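Side-chain contacts in acylneuraminate lyase (Mycoplasma synoviae, PDB 4N4P), which belongs to the dihydrodipicolinate synthetase family of TIM-barrel proteins and assembles as four copies of one chain: residues 121-124 with 125-129; 166-169 with 170-174; 228-231 with 232-235. All blocks are in the same frame, centred on the assembly; numbering follows the deposited sequence.

Contact 1: 121-124 with 125-129; sequences THHY and YEEIS
Tyr-124 and Tyr-125 meet in a T-shaped stack: the CD1-CE1 edge of Tyr-124 points at the face of Tyr-125, with centroids 5.0 Å apart and planes at 74°. One turn on, Ile-128 lays its CD1 methyl over a face of the Tyr-124 ring, a CH-pi contact of 3.9 Å to the centroid and 15° off the ring normal. Thr-121 closes the other end, running alongside Tyr-125 with CG2 3.7 Å from its CE2. This packed side is buried, and its phenols are satisfied too: Tyr-124 OH bonds to Ile-109 O and Tyr-125 OH to Ala-108 O. The row belongs to helix 118-131 of the TIM barrel, which links parallel strands 105-108 and 136-139 in a beta-alpha-beta crossover. Backbone i to i+4 bonds, such as Glu-126 N to His-122 O at 2.9 Å, run straight through the segment. The partly exposed side is looser and polar. Here His-123, its CG anti to the backbone N (chi1 -172°), stands out from the helix between the carboxylates of Glu-126 and Glu-127. A water joins its ND1 at 3.1 Å to Glu-126 OE1, donating to the carboxylate over 2.6 Å. Glu-127 passes its CG 3.6 Å from His-123 NE2, then sends OE1 into a salt bridge with Lys-273 of the second subunit.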
ATOM      1  N   THR A 121     -13.913 -18.479  -0.620  1.00 13.65           N
ATOM      2  CA  THR A 121     -12.674 -19.200  -0.821  1.00 14.30           C
ATOM      3  C   THR A 121     -12.708 -20.572  -0.106  1.00 14.05           C
ATOM      4  O   THR A 121     -12.289 -21.590  -0.667  1.00 13.09           O
ATOM      5  CB  THR A 121     -11.496 -18.347  -0.349  1.00 14.80           C
ATOM      6  OG1 THR A 121     -11.442 -17.158  -1.154  1.00 16.95           O
ATOM      7  CG2 THR A 121     -10.177 -19.107  -0.490  1.00 15.02           C
ATOM      8  N   HIS A 122     -13.214 -20.588   1.125  1.00 14.27           N
ATOM      9  CA  HIS A 122     -13.365 -21.844   1.874  1.00 15.26           C
ATOM     10  C   HIS A 122     -14.251 -22.823   1.101  1.00 14.88           C
ATOM     11  O   HIS A 122     -13.905 -23.992   0.934  1.00 13.55           O
ATOM     12  CB  HIS A 122     -13.941 -21.577   3.271  1.00 15.60           C
ATOM     13  CG  HIS A 122     -14.009 -22.794   4.141  1.00 17.67           C
ATOM     14  ND1 HIS A 122     -13.133 -23.012   5.185  1.00 20.93           N
ATOM     15  CD2 HIS A 122     -14.838 -23.861   4.113  1.00 17.26           C
ATOM     16  CE1 HIS A 122     -13.431 -24.160   5.767  1.00 19.85           C
ATOM     17  NE2 HIS A 122     -14.454 -24.699   5.129  1.00 20.89           N
ATOM     18  N   HIS A 123     -15.384 -22.327   0.614  1.00 15.36           N
ATOM     19  CA  HIS A 123     -16.355 -23.156  -0.101  1.00 14.91           C
ATOM     20  C   HIS A 123     -15.789 -23.677  -1.416  1.00 14.39           C
ATOM     21  O   HIS A 123     -16.059 -24.815  -1.814  1.00 14.30           O
ATOM     22  CB  HIS A 123     -17.664 -22.375  -0.355  1.00 15.96           C
ATOM     23  CG  HIS A 123     -18.765 -23.228  -0.911  1.00 18.00           C
ATOM     24  ND1 HIS A 123     -19.646 -23.921  -0.107  1.00 21.98           N
ATOM     25  CD2 HIS A 123     -19.098 -23.539  -2.186  1.00 22.13           C
ATOM     26  CE1 HIS A 123     -20.493 -24.600  -0.864  1.00 22.15           C
ATOM     27  NE2 HIS A 123     -20.181 -24.387  -2.131  1.00 22.39           N
ATOM     28  N   TYR A 124     -14.977 -22.842  -2.080  1.00 14.35           N
ATOM     29  CA  TYR A 124     -14.279 -23.233  -3.299  1.00 13.87           C
ATOM     30  C   TYR A 124     -13.361 -24.415  -3.025  1.00 13.19           C
ATOM     31  O   TYR A 124     -13.421 -25.407  -3.717  1.00 13.13           O
ATOM     32  CB  TYR A 124     -13.512 -22.017  -3.785  1.00 15.00           C
ATOM     33  CG  TYR A 124     -12.375 -22.179  -4.763  1.00 14.80           C
ATOM     34  CD1 TYR A 124     -11.039 -22.214  -4.321  1.00 13.67           C
ATOM     35  CD2 TYR A 124     -12.620 -22.195  -6.140  1.00 15.83           C
ATOM     36  CE1 TYR A 124      -9.974 -22.308  -5.237  1.00 14.78           C
ATOM     37  CE2 TYR A 124     -11.576 -22.275  -7.061  1.00 15.21           C
ATOM     38  CZ  TYR A 124     -10.260 -22.317  -6.616  1.00 16.23           C
ATOM     39  OH  TYR A 124      -9.252 -22.374  -7.563  1.00 15.90           O
ATOM     40  N   TYR A 125     -12.552 -24.345  -1.966  1.00 13.58           N
ATOM     41  CA  TYR A 125     -11.673 -25.483  -1.681  1.00 13.66           C
ATOM     42  C   TYR A 125     -12.457 -26.734  -1.248  1.00 13.85           C
ATOM     43  O   TYR A 125     -12.127 -27.866  -1.652  1.00 13.92           O
ATOM     44  CB  TYR A 125     -10.636 -25.085  -0.656  1.00 13.60           C
ATOM     45  CG  TYR A 125      -9.519 -24.268  -1.261  1.00 13.76           C
ATOM     46  CD1 TYR A 125      -8.619 -24.843  -2.180  1.00 16.22           C
ATOM     47  CD2 TYR A 125      -9.334 -22.945  -0.890  1.00 14.93           C
ATOM     48  CE1 TYR A 125      -7.567 -24.083  -2.728  1.00 14.76           C
ATOM     49  CE2 TYR A 125      -8.301 -22.186  -1.421  1.00 14.32           C
ATOM     50  CZ  TYR A 125      -7.423 -22.758  -2.333  1.00 14.80           C
ATOM     51  OH  TYR A 125      -6.400 -21.984  -2.827  1.00 15.79           O
ATOM     52  N   GLU A 126     -13.524 -26.520  -0.482  1.00 15.02           N
ATOM     53  CA  GLU A 126     -14.445 -27.610  -0.123  1.00 16.65           C
ATOM     54  C   GLU A 126     -14.980 -28.339  -1.361  1.00 16.55           C
ATOM     55  O   GLU A 126     -14.944 -29.558  -1.442  1.00 16.99           O
ATOM     56  CB  GLU A 126     -15.626 -27.071   0.678  1.00 17.44           C
ATOM     57  CG  GLU A 126     -15.343 -26.763   2.108  1.00 21.19           C
ATOM     58  CD  GLU A 126     -16.622 -26.512   2.862  1.00 27.72           C
ATOM     59  OE1 GLU A 126     -17.106 -25.365   2.857  1.00 30.11           O
ATOM     60  OE2 GLU A 126     -17.131 -27.473   3.474  1.00 32.93           O
ATOM     61  N   GLU A 127     -15.500 -27.590  -2.325  1.00 17.25           N
ATOM     62  CA  GLU A 127     -16.018 -28.208  -3.541  1.00 17.44           C
ATOM     63  C   GLU A 127     -14.935 -29.018  -4.285  1.00 17.44           C
ATOM     64  O   GLU A 127     -15.198 -30.116  -4.746  1.00 16.71           O
ATOM     65  CB  GLU A 127     -16.612 -27.153  -4.462  1.00 18.21           C
ATOM     66  CG  GLU A 127     -17.902 -26.548  -3.970  1.00 22.43           C
ATOM     67  CD  GLU A 127     -18.732 -26.004  -5.117  1.00 27.81           C
ATOM     68  OE1 GLU A 127     -19.113 -24.817  -5.055  1.00 32.05           O
ATOM     69  OE2 GLU A 127     -18.985 -26.756  -6.086  1.00 29.01           O
ATOM     70  N   ILE A 128     -13.719 -28.478  -4.404  1.00 16.55           N
ATOM     71  CA  ILE A 128     -12.660 -29.220  -5.104  1.00 17.40           C
ATOM     72  C   ILE A 128     -12.339 -30.529  -4.357  1.00 18.00           C
ATOM     73  O   ILE A 128     -12.129 -31.563  -4.970  1.00 18.39           O
ATOM     74  CB  ILE A 128     -11.360 -28.389  -5.308  1.00 16.96           C
ATOM     75  CG1 ILE A 128     -11.670 -27.072  -6.027  1.00 16.37           C
ATOM     76  CG2 ILE A 128     -10.304 -29.221  -6.111  1.00 17.97           C
ATOM     77  CD1 ILE A 128     -10.520 -26.024  -5.948  1.00 15.93           C
ATOM     78  N   SER A 129     -12.341 -30.476  -3.033  1.00 19.28           N
ATOM     79  CA  SER A 129     -11.997 -31.643  -2.202  1.00 20.49           C
ATOM     80  C   SER A 129     -12.935 -32.833  -2.401  1.00 21.44           C
ATOM     81  O   SER A 129     -12.515 -33.971  -2.300  1.00 21.71           O
ATOM     82  CB  SER A 129     -12.009 -31.251  -0.726  1.00 20.27           C
ATOM     83  OG  SER A 129     -13.340 -31.101  -0.251  1.00 23.05           O
TER
HETATM   84  O   HOH W   1     -18.798 -23.400   2.863  1.00 32.71           O

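Contact 2: 166-169 with 170-174; sequences SKYG and ATDLF
From Tyr-168, the last residue of its strand, the backbone leaves extended conformation at Gly-169, runs extended again at Ala-170 and swings round through Thr-171, bringing Asp-172 back to the Tyr-168 side chain. The phenol is what spans this turn. Its CG stands anti to the backbone N (chi1 -170°), which sends the ring forward along the inner side of the turn, toward Asp-172, and OH donates to Asp-172 O over 2.6 Å. The bond lies in the carbonyl plane and uses a lone pair of that oxygen, with a C=O...donor angle of 141°. A buried hydroxyl is thereby satisfied by a backbone carbonyl, and the bond ties the place where the turn ends to the place where it began. The rest of the ring fills the bend: CZ packs against the Ala-170 methyl, CB, at 3.8 Å, while CE1 comes within 3.5 Å of Ala-170 O. The CB of Asp-172 lies 3.7 Å from the Tyr-168 hydroxyl oxygen, and the rings of Tyr-140 and Phe-176 also meet that of Tyr-168. Beyond its carbonyl, Asp-172 has a second task. Its carboxylate turns to the helix that follows, where OD1 receives the N-H of Ala-175 and, in a weak bond of 3.0 Å to OD1 bent to 123°, Phe-174 N. These N-H groups of the first turn would probably stabilise the negative charge. Next along, Leu-173 packs on Leu-173 of the third subunit. The arrangement is an N-cap reached by a short strand-to-helix loop, the link from strand 163-168 to helix 173-182 in one beta-alpha-beta unit of the TIM barrel.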
ATOM      1  N   SER A 166       0.103 -26.181   2.067  1.00 10.76           N
ATOM      2  CA  SER A 166      -0.086 -25.010   1.247  1.00 10.74           C
ATOM      3  C   SER A 166       1.169 -24.762   0.446  1.00 11.21           C
ATOM      4  O   SER A 166       2.269 -25.098   0.912  1.00 10.40           O
ATOM      5  CB  SER A 166      -0.366 -23.814   2.181  1.00 11.33           C
ATOM      6  OG  SER A 166      -0.232 -22.554   1.515  1.00 12.54           O
ATOM      7  N   LYS A 167       0.996 -24.170  -0.741  1.00 10.74           N
ATOM      8  CA  LYS A 167       2.086 -23.598  -1.500  1.00 11.06           C
ATOM      9  C   LYS A 167       2.201 -22.147  -1.027  1.00 11.64           C
ATOM     10  O   LYS A 167       1.260 -21.357  -1.206  1.00 12.48           O
ATOM     11  CB  LYS A 167       1.787 -23.683  -2.995  1.00 11.70           C
ATOM     12  CG  LYS A 167       2.852 -23.048  -3.862  1.00 11.02           C
ATOM     13  CD  LYS A 167       2.627 -23.478  -5.294  1.00 14.12           C
ATOM     14  CE  LYS A 167       3.574 -22.786  -6.226  1.00 13.74           C
ATOM     15  NZ  LYS A 167       3.049 -21.448  -6.554  1.00 14.08           N
ATOM     16  N   TYR A 168       3.327 -21.825  -0.380  1.00 10.64           N
ATOM     17  CA  TYR A 168       3.544 -20.535   0.235  1.00 10.59           C
ATOM     18  C   TYR A 168       4.413 -19.642  -0.675  1.00 11.47           C
ATOM     19  O   TYR A 168       5.614 -19.829  -0.765  1.00 11.56           O
ATOM     20  CB  TYR A 168       4.204 -20.696   1.637  1.00 10.84           C
ATOM     21  CG  TYR A 168       4.188 -19.373   2.356  1.00  9.77           C
ATOM     22  CD1 TYR A 168       5.207 -18.435   2.159  1.00  9.77           C
ATOM     23  CD2 TYR A 168       3.110 -19.022   3.170  1.00 10.68           C
ATOM     24  CE1 TYR A 168       5.158 -17.177   2.780  1.00 11.29           C
ATOM     25  CE2 TYR A 168       3.055 -17.785   3.786  1.00 11.36           C
ATOM     26  CZ  TYR A 168       4.067 -16.869   3.586  1.00 12.03           C
ATOM     27  OH  TYR A 168       3.989 -15.633   4.203  1.00 11.97           O
ATOM     28  N   GLY A 169       3.786 -18.687  -1.354  1.00 12.26           N
ATOM     29  CA  GLY A 169       4.516 -17.841  -2.301  1.00 14.79           C
ATOM     30  C   GLY A 169       4.696 -16.386  -1.890  1.00 16.07           C
ATOM     31  O   GLY A 169       5.245 -15.581  -2.666  1.00 18.62           O
ATOM     32  N   ALA A 170       4.283 -16.018  -0.688  1.00 15.01           N
ATOM     33  CA  ALA A 170       4.394 -14.617  -0.293  1.00 14.78           C
ATOM     34  C   ALA A 170       5.815 -14.200   0.107  1.00 15.05           C
ATOM     35  O   ALA A 170       6.658 -15.038   0.445  1.00 15.35           O
ATOM     36  CB  ALA A 170       3.398 -14.288   0.825  1.00 14.94           C
ATOM     37  N   THR A 171       6.074 -12.897   0.060  1.00 14.18           N
ATOM     38  CA  THR A 171       7.362 -12.353   0.526  1.00 15.57           C
ATOM     39  C   THR A 171       7.429 -12.138   2.052  1.00 15.72           C
ATOM     40  O   THR A 171       8.442 -11.670   2.604  1.00 17.26           O
ATOM     41  CB  THR A 171       7.714 -11.058  -0.229  1.00 15.39           C
ATOM     42  OG1 THR A 171       6.652 -10.105  -0.056  1.00 16.74           O
ATOM     43  CG2 THR A 171       7.860 -11.379  -1.691  1.00 15.66           C
ATOM     44  N   ASP A 172       6.366 -12.527   2.738  1.00 16.09           N
ATOM     45  CA  ASP A 172       6.254 -12.273   4.153  1.00 15.26           C
ATOM     46  C   ASP A 172       6.824 -13.499   4.888  1.00 15.07           C
ATOM     47  O   ASP A 172       6.142 -14.521   5.037  1.00 14.69           O
ATOM     48  CB  ASP A 172       4.784 -12.033   4.484  1.00 15.56           C
ATOM     49  CG  ASP A 172       4.546 -11.775   5.949  1.00 15.87           C
ATOM     50  OD1 ASP A 172       5.488 -11.934   6.753  1.00 15.61           O
ATOM     51  OD2 ASP A 172       3.417 -11.403   6.295  1.00 17.22           O
ATOM     52  N   LEU A 173       8.075 -13.404   5.335  1.00 14.08           N
ATOM     53  CA  LEU A 173       8.688 -14.533   6.026  1.00 14.24           C
ATOM     54  C   LEU A 173       8.257 -14.667   7.486  1.00 12.83           C
ATOM     55  O   LEU A 173       8.445 -15.728   8.074  1.00 13.54           O
ATOM     56  CB  LEU A 173      10.198 -14.525   5.895  1.00 14.71           C
ATOM     57  CG  LEU A 173      10.654 -14.604   4.415  1.00 19.18           C
ATOM     58  CD1 LEU A 173      12.125 -14.765   4.350  1.00 24.79           C
ATOM     59  CD2 LEU A 173      10.002 -15.737   3.658  1.00 23.67           C
ATOM     60  N   PHE A 174       7.641 -13.626   8.038  1.00 12.37           N
ATOM     61  CA  PHE A 174       7.091 -13.711   9.394  1.00 11.39           C
ATOM     62  C   PHE A 174       5.827 -14.577   9.352  1.00 10.80           C
ATOM     63  O   PHE A 174       5.692 -15.508  10.132  1.00 10.30           O
ATOM     64  CB  PHE A 174       6.818 -12.310   9.978  1.00 11.90           C
ATOM     65  CG  PHE A 174       6.349 -12.320  11.402  1.00 14.49           C
ATOM     66  CD1 PHE A 174       6.886 -13.202  12.326  1.00 15.25           C
ATOM     67  CD2 PHE A 174       5.369 -11.431  11.831  1.00 20.77           C
ATOM     68  CE1 PHE A 174       6.464 -13.203  13.647  1.00 13.59           C
ATOM     69  CE2 PHE A 174       4.932 -11.423  13.183  1.00 20.75           C
ATOM     70  CZ  PHE A 174       5.478 -12.321  14.074  1.00 14.41           C
TER

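Contact 3: 228-231 with 232-235; sequences ANDK and EAVM
Asp-230 turns one face of its carboxylate to Ala-233, whose methyl CB sits 3.3 Å from the carboxylate carbon CG. The N-H of Ala-233 comes from that same side: it bonds to Asp-230 OD1 at 3.2 Å, but from well above the plane, 64° out of it. With CG anti to the backbone N (chi1 -175°), the carboxylate folds forward over the first turn to receive it. A water also donates to OD1 over 2.9 Å and accepts from Glu-232 N. Asp-230 is thus the N-cap of helix 231-248, directly after the Schellman motif at Asn-229 that ends helix 212-227, so one tight corner ends the last helix of the barrel and starts the first of the C-terminal helices. The backbone O of Asp-230 accepts from Val-234 N at 3.0 Å, while the CG2 methyl of Val-234 lies 3.5 Å from that oxygen. Met-235 N donates to Lys-231 O at 3.2 Å, and the thioether chain runs past that oxygen, CG lying 3.3 Å and CE 3.6 Å from it. The lysine itself bends away, NZ bonding to Asn-229 of the third subunit and making a cation-pi contact with Trp-226 of that subunit.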
ATOM      1  N   ALA A 228      25.073 -28.766   5.022  1.00 10.85           N
ATOM      2  CA  ALA A 228      26.471 -28.972   5.437  1.00 10.75           C
ATOM      3  C   ALA A 228      26.939 -27.970   6.495  1.00 11.88           C
ATOM      4  O   ALA A 228      28.090 -28.041   6.967  1.00 12.23           O
ATOM      5  CB  ALA A 228      27.391 -28.912   4.245  1.00 11.19           C
ATOM      6  N   ASN A 229      26.058 -27.045   6.872  1.00 11.19           N
ATOM      7  CA  ASN A 229      26.369 -26.009   7.866  1.00 11.71           C
ATOM      8  C   ASN A 229      27.473 -25.066   7.410  1.00 12.11           C
ATOM      9  O   ASN A 229      28.195 -24.491   8.237  1.00 11.77           O
ATOM     10  CB  ASN A 229      26.719 -26.632   9.242  1.00 11.80           C
ATOM     11  CG  ASN A 229      25.680 -27.604   9.698  1.00 11.99           C
ATOM     12  OD1 ASN A 229      24.504 -27.260   9.778  1.00 15.18           O
ATOM     13  ND2 ASN A 229      26.094 -28.835   9.997  1.00 11.75           N
ATOM     14  N   ASP A 230      27.590 -24.889   6.101  1.00 11.51           N
ATOM     15  CA  ASP A 230      28.591 -23.994   5.557  1.00 12.51           C
ATOM     16  C   ASP A 230      27.903 -22.634   5.413  1.00 12.43           C
ATOM     17  O   ASP A 230      27.417 -22.283   4.336  1.00 11.25           O
ATOM     18  CB  ASP A 230      29.095 -24.532   4.222  1.00 13.59           C
ATOM     19  CG  ASP A 230      30.247 -23.704   3.650  1.00 14.77           C
ATOM     20  OD1 ASP A 230      30.493 -22.558   4.096  1.00 13.13           O
ATOM     21  OD2 ASP A 230      30.895 -24.206   2.719  1.00 15.72           O
ATOM     22  N   LYS A 231      27.856 -21.892   6.518  1.00 11.42           N
ATOM     23  CA  LYS A 231      27.058 -20.663   6.599  1.00 11.93           C
ATOM     24  C   LYS A 231      27.491 -19.637   5.577  1.00 10.44           C
ATOM     25  O   LYS A 231      26.653 -18.964   4.976  1.00 10.20           O
ATOM     26  CB  LYS A 231      27.202 -19.999   7.969  1.00 13.00           C
ATOM     27  CG  LYS A 231      27.043 -20.874   9.150  1.00 18.21           C
ATOM     28  CD  LYS A 231      25.621 -21.275   9.314  1.00 20.14           C
ATOM     29  CE  LYS A 231      25.388 -21.544  10.783  1.00 21.12           C
ATOM     30  NZ  LYS A 231      26.477 -22.382  11.347  1.00 24.99           N
ATOM     31  N   GLU A 232      28.809 -19.491   5.416  1.00 10.50           N
ATOM     32  CA  GLU A 232      29.354 -18.554   4.449  1.00 11.49           C
ATOM     33  C   GLU A 232      28.952 -18.892   3.018  1.00 10.28           C
ATOM     34  O   GLU A 232      28.655 -17.977   2.243  1.00  9.48           O
ATOM     35  CB  GLU A 232      30.890 -18.416   4.561  1.00 12.57           C
ATOM     36  CG  GLU A 232      31.333 -17.690   5.858  1.00 18.78           C
ATOM     37  CD  GLU A 232      30.857 -16.238   5.921  1.00 27.01           C
ATOM     38  OE1 GLU A 232      31.261 -15.410   5.058  1.00 31.91           O
ATOM     39  OE2 GLU A 232      30.061 -15.923   6.835  1.00 30.20           O
ATOM     40  N   ALA A 233      28.966 -20.187   2.677  1.00  9.53           N
ATOM     41  CA  ALA A 233      28.597 -20.615   1.318  1.00  9.56           C
ATOM     42  C   ALA A 233      27.122 -20.364   1.068  1.00  8.89           C
ATOM     43  O   ALA A 233      26.744 -19.945  -0.034  1.00  9.66           O
ATOM     44  CB  ALA A 233      28.946 -22.110   1.068  1.00  9.77           C
ATOM     45  N   VAL A 234      26.287 -20.583   2.085  1.00  7.84           N
ATOM     46  CA  VAL A 234      24.847 -20.306   1.925  1.00  8.43           C
ATOM     47  C   VAL A 234      24.673 -18.830   1.516  1.00  8.42           C
ATOM     48  O   VAL A 234      23.902 -18.514   0.617  1.00  7.88           O
ATOM     49  CB  VAL A 234      24.060 -20.585   3.205  1.00  7.96           C
ATOM     50  CG1 VAL A 234      22.625 -20.043   3.096  1.00  7.43           C
ATOM     51  CG2 VAL A 234      24.019 -22.090   3.488  1.00  8.24           C
ATOM     52  N   MET A 235      25.366 -17.936   2.216  1.00  7.82           N
ATOM     53  CA  MET A 235      25.324 -16.500   1.867  1.00  8.28           C
ATOM     54  C   MET A 235      25.802 -16.221   0.452  1.00  9.10           C
ATOM     55  O   MET A 235      25.118 -15.550  -0.307  1.00  8.59           O
ATOM     56  CB  MET A 235      26.163 -15.670   2.839  1.00  8.82           C
ATOM     57  CG  MET A 235      25.728 -15.880   4.276  1.00  8.54           C
ATOM     58  SD  MET A 235      26.819 -15.028   5.435  1.00 11.76           S
ATOM     59  CE  MET A 235      26.456 -15.957   6.935  1.00  9.90           C
TER
HETATM   60  O   HOH W   2      31.026 -21.025   6.480  1.00 25.97           O

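How the contacts relate
The three contacts come in series along the chain; none nests in or crosses another. Contact 1 closes no loop, since it lies wholly within helix 118-131 on the outside of the barrel, next to the second subunit. Contact 2 closes the short turn by which strand 163-168 passes into helix 173-182, about 21 Å from contact 1 between centres. Contact 3 closes the corner where helix 212-227 gives way to helix 231-248, beyond the last barrel strand, its centre about 41 Å from that of contact 1 and on the opposite side of the chain's centre. Contacts 2 and 3, with centres about 23 Å apart, both touch the third subunit.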